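Local coordinates for protein vacuolar aminopeptidase 1 (Saccharomyces cerevisiae, PDB 5JGF) that removes N-terminal amino acids, preferably neutral or hydrophobic ones, from peptides as a zinc-dependent vacuolar dodecamer, and is the major cargo of the cytoplasm-to-vacuole targeting pathway, at residues L265-Y277 against V449-K461. Numbering follows the deposited sequence.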
loop_
_atom_site.group_PDB
_atom_site.type_symbol
_atom_site.label_atom_id
_atom_site.label_comp_id
_atom_site.label_asym_id
_atom_site.label_seq_id
_atom_site.Cartn_x
_atom_site.Cartn_y
_atom_site.Cartn_z
ATOM N N LEU D 265 7.785 -1.971 -46.626
ATOM C CA LEU D 265 6.688 -1.380 -47.400
ATOM C C LEU D 265 7.233 -0.146 -48.138
ATOM O O LEU D 265 7.062 -0.008 -49.354
ATOM C CB LEU D 265 5.538 -0.981 -46.462
ATOM C CG LEU D 265 4.329 -0.235 -47.033
ATOM C CD1 LEU D 265 3.753 -0.982 -48.237
ATOM C CD2 LEU D 265 3.278 -0.094 -45.933
ATOM N N CYS D 266 7.884 0.749 -47.400
ATOM C CA CYS D 266 8.467 1.944 -48.011
ATOM C C CYS D 266 9.681 1.584 -48.862
ATOM O O CYS D 266 9.910 2.181 -49.913
ATOM C CB CYS D 266 8.898 2.956 -46.945
ATOM S SG CYS D 266 7.546 3.896 -46.221
ATOM N N SER D 267 10.471 0.620 -48.399
ATOM C CA SER D 267 11.657 0.207 -49.145
ATOM C C SER D 267 11.269 -0.300 -50.530
ATOM O O SER D 267 11.870 0.095 -51.529
ATOM C CB SER D 267 12.419 -0.881 -48.387
ATOM O OG SER D 267 13.017 -0.345 -47.218
ATOM N N PHE D 268 10.260 -1.164 -50.584
ATOM C CA PHE D 268 9.783 -1.721 -51.851
ATOM C C PHE D 268 9.228 -0.613 -52.749
ATOM O O PHE D 268 9.588 -0.513 -53.928
ATOM C CB PHE D 268 8.690 -2.759 -51.586
ATOM C CG PHE D 268 8.145 -3.411 -52.829
ATOM C CD1 PHE D 268 8.786 -4.512 -53.394
ATOM C CD2 PHE D 268 6.980 -2.933 -53.428
ATOM C CE1 PHE D 268 8.271 -5.132 -54.540
ATOM C CE2 PHE D 268 6.458 -3.545 -54.572
ATOM C CZ PHE D 268 7.105 -4.647 -55.127
ATOM N N ALA D 269 8.350 0.217 -52.190
ATOM C CA ALA D 269 7.752 1.307 -52.953
ATOM C C ALA D 269 8.813 2.261 -53.496
ATOM O O ALA D 269 8.725 2.707 -54.641
ATOM C CB ALA D 269 6.755 2.074 -52.086
ATOM N N ALA D 270 9.813 2.578 -52.677
ATOM C CA ALA D 270 10.873 3.484 -53.112
ATOM C C ALA D 270 11.736 2.873 -54.217
ATOM O O ALA D 270 12.064 3.550 -55.195
ATOM C CB ALA D 270 11.748 3.887 -51.922
ATOM N N MET D 271 12.104 1.603 -54.070
ATOM C CA MET D 271 12.930 0.941 -55.080
ATOM C C MET D 271 12.191 0.779 -56.406
ATOM O O MET D 271 12.769 0.987 -57.476
ATOM C CB MET D 271 13.399 -0.434 -54.596
ATOM C CG MET D 271 14.543 -0.398 -53.594
ATOM S SD MET D 271 16.018 0.498 -54.176
ATOM C CE MET D 271 16.239 -0.166 -55.746
ATOM N N ILE D 272 10.919 0.404 -56.342
ATOM C CA ILE D 272 10.136 0.238 -57.560
ATOM C C ILE D 272 10.020 1.593 -58.249
ATOM O O ILE D 272 10.119 1.691 -59.471
ATOM C CB ILE D 272 8.727 -0.320 -57.254
ATOM C CG1 ILE D 272 8.843 -1.753 -56.722
ATOM C CG2 ILE D 272 7.859 -0.292 -58.506
ATOM C CD1 ILE D 272 9.503 -2.723 -57.685
ATOM N N ALA D 273 9.823 2.644 -57.460
ATOM C CA ALA D 273 9.716 3.983 -58.022
ATOM C C ALA D 273 11.021 4.350 -58.725
ATOM O O ALA D 273 11.007 4.911 -59.823
ATOM C CB ALA D 273 9.411 4.991 -56.926
ATOM N N LEU D 274 12.147 4.030 -58.093
ATOM C CA LEU D 274 13.454 4.333 -58.673
ATOM C C LEU D 274 13.636 3.609 -60.008
ATOM O O LEU D 274 14.115 4.193 -60.979
ATOM C CB LEU D 274 14.578 3.915 -57.719
ATOM C CG LEU D 274 15.991 4.161 -58.266
ATOM C CD1 LEU D 274 16.249 5.658 -58.314
ATOM C CD2 LEU D 274 17.031 3.470 -57.397
ATOM N N ILE D 275 13.258 2.334 -60.044
ATOM C CA ILE D 275 13.380 1.529 -61.253
ATOM C C ILE D 275 12.479 2.055 -62.368
ATOM O O ILE D 275 12.910 2.164 -63.517
ATOM C CB ILE D 275 13.065 0.034 -60.958
ATOM C CG1 ILE D 275 14.370 -0.726 -60.702
ATOM C CG2 ILE D 275 12.325 -0.606 -62.127
ATOM C CD1 ILE D 275 15.230 -0.135 -59.618
ATOM N N CYS D 276 11.234 2.382 -62.030
ATOM C CA CYS D 276 10.298 2.914 -63.016
ATOM C C CYS D 276 10.836 4.225 -63.564
ATOM O O CYS D 276 10.744 4.498 -64.760
ATOM C CB CYS D 276 8.927 3.162 -62.383
ATOM S SG CYS D 276 8.019 1.665 -61.962
ATOM N N TYR D 277 11.392 5.038 -62.673
ATOM C CA TYR D 277 11.955 6.326 -63.046
ATOM C C TYR D 277 13.196 6.154 -63.915
ATOM O O TYR D 277 13.362 6.843 -64.926
ATOM C CB TYR D 277 12.295 7.118 -61.777
ATOM C CG TYR D 277 13.232 8.286 -61.987
ATOM C CD1 TYR D 277 14.579 8.191 -61.639
ATOM C CD2 TYR D 277 12.774 9.489 -62.527
ATOM C CE1 TYR D 277 15.448 9.265 -61.821
ATOM C CE2 TYR D 277 13.633 10.565 -62.714
ATOM C CZ TYR D 277 14.968 10.446 -62.360
ATOM O OH TYR D 277 15.822 11.509 -62.548
ATOM N N VAL D 449 0.472 0.662 -51.510
ATOM C CA VAL D 449 1.757 0.334 -52.121
ATOM C C VAL D 449 1.847 1.146 -53.419
ATOM O O VAL D 449 2.841 1.828 -53.675
ATOM C CB VAL D 449 1.865 -1.171 -52.461
ATOM C CG1 VAL D 449 3.154 -1.440 -53.227
ATOM C CG2 VAL D 449 1.836 -1.997 -51.179
ATOM N N GLY D 450 0.785 1.084 -54.217
ATOM C CA GLY D 450 0.748 1.813 -55.475
ATOM C C GLY D 450 0.807 3.320 -55.306
ATOM O O GLY D 450 1.497 4.008 -56.060
ATOM N N LEU D 451 0.080 3.847 -54.326
ATOM C CA LEU D 451 0.085 5.287 -54.095
ATOM C C LEU D 451 1.480 5.727 -53.648
ATOM O O LEU D 451 1.920 6.838 -53.956
ATOM C CB LEU D 451 -0.966 5.659 -53.044
ATOM C CG LEU D 451 -2.423 5.464 -53.494
ATOM C CD1 LEU D 451 -3.358 5.638 -52.307
ATOM C CD2 LEU D 451 -2.766 6.463 -54.594
ATOM N N GLY D 452 2.171 4.848 -52.926
ATOM C CA GLY D 452 3.514 5.155 -52.466
ATOM C C GLY D 452 4.467 5.235 -53.646
ATOM O O GLY D 452 5.228 6.198 -53.785
ATOM N N VAL D 453 4.426 4.218 -54.501
ATOM C CA VAL D 453 5.275 4.189 -55.688
ATOM C C VAL D 453 5.029 5.445 -56.520
ATOM O O VAL D 453 5.968 6.094 -56.985
ATOM C CB VAL D 453 4.972 2.955 -56.567
ATOM C CG1 VAL D 453 5.737 3.053 -57.890
ATOM C CG2 VAL D 453 5.365 1.680 -55.830
ATOM N N LYS D 454 3.759 5.783 -56.700
ATOM C CA LYS D 454 3.385 6.951 -57.486
ATOM C C LYS D 454 3.999 8.221 -56.911
ATOM O O LYS D 454 4.553 9.041 -57.643
ATOM C CB LYS D 454 1.858 7.078 -57.543
ATOM C CG LYS D 454 1.355 8.222 -58.411
ATOM C CD LYS D 454 -0.158 8.141 -58.593
ATOM C CE LYS D 454 -0.861 9.399 -58.108
ATOM N NZ LYS D 454 -0.428 10.621 -58.843
ATOM N N PHE D 455 3.919 8.382 -55.596
ATOM C CA PHE D 455 4.486 9.566 -54.974
ATOM C C PHE D 455 6.004 9.632 -55.128
ATOM O O PHE D 455 6.548 10.665 -55.516
ATOM C CB PHE D 455 4.139 9.617 -53.487
ATOM C CG PHE D 455 4.804 10.746 -52.768
ATOM C CD1 PHE D 455 4.356 12.051 -52.934
ATOM C CD2 PHE D 455 5.920 10.514 -51.975
ATOM C CE1 PHE D 455 5.013 13.110 -52.322
ATOM C CE2 PHE D 455 6.586 11.567 -51.360
ATOM C CZ PHE D 455 6.133 12.868 -51.533
ATOM N N PHE D 456 6.689 8.533 -54.818
ATOM C CA PHE D 456 8.146 8.488 -54.911
ATOM C C PHE D 456 8.636 8.682 -56.341
ATOM O O PHE D 456 9.703 9.255 -56.567
ATOM C CB PHE D 456 8.669 7.158 -54.360
ATOM C CG PHE D 456 8.491 7.004 -52.872
ATOM C CD1 PHE D 456 8.122 5.779 -52.326
ATOM C CD2 PHE D 456 8.702 8.082 -52.018
ATOM C CE1 PHE D 456 7.961 5.629 -50.950
ATOM C CE2 PHE D 456 8.544 7.943 -50.638
ATOM C CZ PHE D 456 8.172 6.716 -50.105
ATOM N N ASN D 457 7.856 8.197 -57.302
ATOM C CA ASN D 457 8.208 8.337 -58.711
ATOM C C ASN D 457 8.144 9.828 -59.028
ATOM O O ASN D 457 9.038 10.381 -59.675
ATOM C CB ASN D 457 7.216 7.570 -59.590
ATOM C CG ASN D 457 7.631 7.537 -61.055
ATOM O OD1 ASN D 457 6.790 7.580 -61.948
ATOM N ND2 ASN D 457 8.931 7.444 -61.304
ATOM N N GLY D 458 7.084 10.474 -58.548
ATOM C CA GLY D 458 6.916 11.901 -58.763
ATOM C C GLY D 458 8.043 12.694 -58.127
ATOM O O GLY D 458 8.446 13.742 -58.638
ATOM N N PHE D 459 8.553 12.198 -57.002
ATOM C CA PHE D 459 9.652 12.862 -56.310
ATOM C C PHE D 459 10.907 12.894 -57.181
ATOM O O PHE D 459 11.514 13.948 -57.368
ATOM C CB PHE D 459 9.980 12.141 -54.997
ATOM C CG PHE D 459 11.288 12.568 -54.386
ATOM C CD1 PHE D 459 11.416 13.810 -53.773
ATOM C CD2 PHE D 459 12.402 11.733 -54.443
ATOM C CE1 PHE D 459 12.635 14.214 -53.221
ATOM C CE2 PHE D 459 13.624 12.127 -53.898
ATOM C CZ PHE D 459 13.741 13.369 -53.285
ATOM N N PHE D 460 11.303 11.739 -57.708
ATOM C CA PHE D 460 12.500 11.686 -58.541
ATOM C C PHE D 460 12.357 12.536 -59.800
ATOM O O PHE D 460 13.307 13.190 -60.231
ATOM C CB PHE D 460 12.832 10.239 -58.915
ATOM C CG PHE D 460 13.411 9.442 -57.778
ATOM C CD1 PHE D 460 14.534 9.899 -57.096
ATOM C CD2 PHE D 460 12.843 8.229 -57.396
ATOM C CE1 PHE D 460 15.088 9.164 -56.053
ATOM C CE2 PHE D 460 13.392 7.484 -56.352
ATOM C CZ PHE D 460 14.515 7.953 -55.681
ATOM N N LYS D 461 11.164 12.541 -60.375
ATOM C CA LYS D 461 10.924 13.318 -61.582
ATOM C C LYS D 461 10.917 14.827 -61.371
ATOM O O LYS D 461 11.509 15.569 -62.157
ATOM C CB LYS D 461 9.583 12.932 -62.209
ATOM C CG LYS D 461 9.534 11.582 -62.882
ATOM C CD LYS D 461 8.123 11.322 -63.395
ATOM C CE LYS D 461 8.034 10.028 -64.179
ATOM N NZ LYS D 461 6.628 9.730 -64.580
#
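A269 and F456 interlock as knobs into holes where two helices of the M18 zinc-aminopeptidase fold cross at -49°, their axes approaching to 8.0 Å. The small residues A269, A273 and G452 permit this closeness. A269 enters the hole formed by V449, G452, V453 and F456; in return F456 fills that of C266, A269, A270 and A273, with A269 CB in the plane of its ring, 3.9 Å from F456 CE1. A273 CB packs closely on F456 CB, at 3.4 Å. I88 of the central sheet touches A270, F456 and F460, placing this side inward; the C266 side chain lies about 8 Å from a bound zinc. Toward solvent the packing thins: exposed C276 comes no closer than 4.4 Å, CB to N457 ND2, and the weak K461 NZ to N457 OD1 hydrogen bond lies within 449-461, not between the helices. At the buried C-terminal end, CG anti to the carbonyl carbon (chi1 -74°) lays the F460 ring against L274, whose CD1 sits over one face, 4.1 Å from the centroid. The Y277 and F460 rings are near parallel but displaced, centroids 5.5 Å apart; F460 CB instead sits 3.6 Å from the Y277 centroid, 10° off the normal.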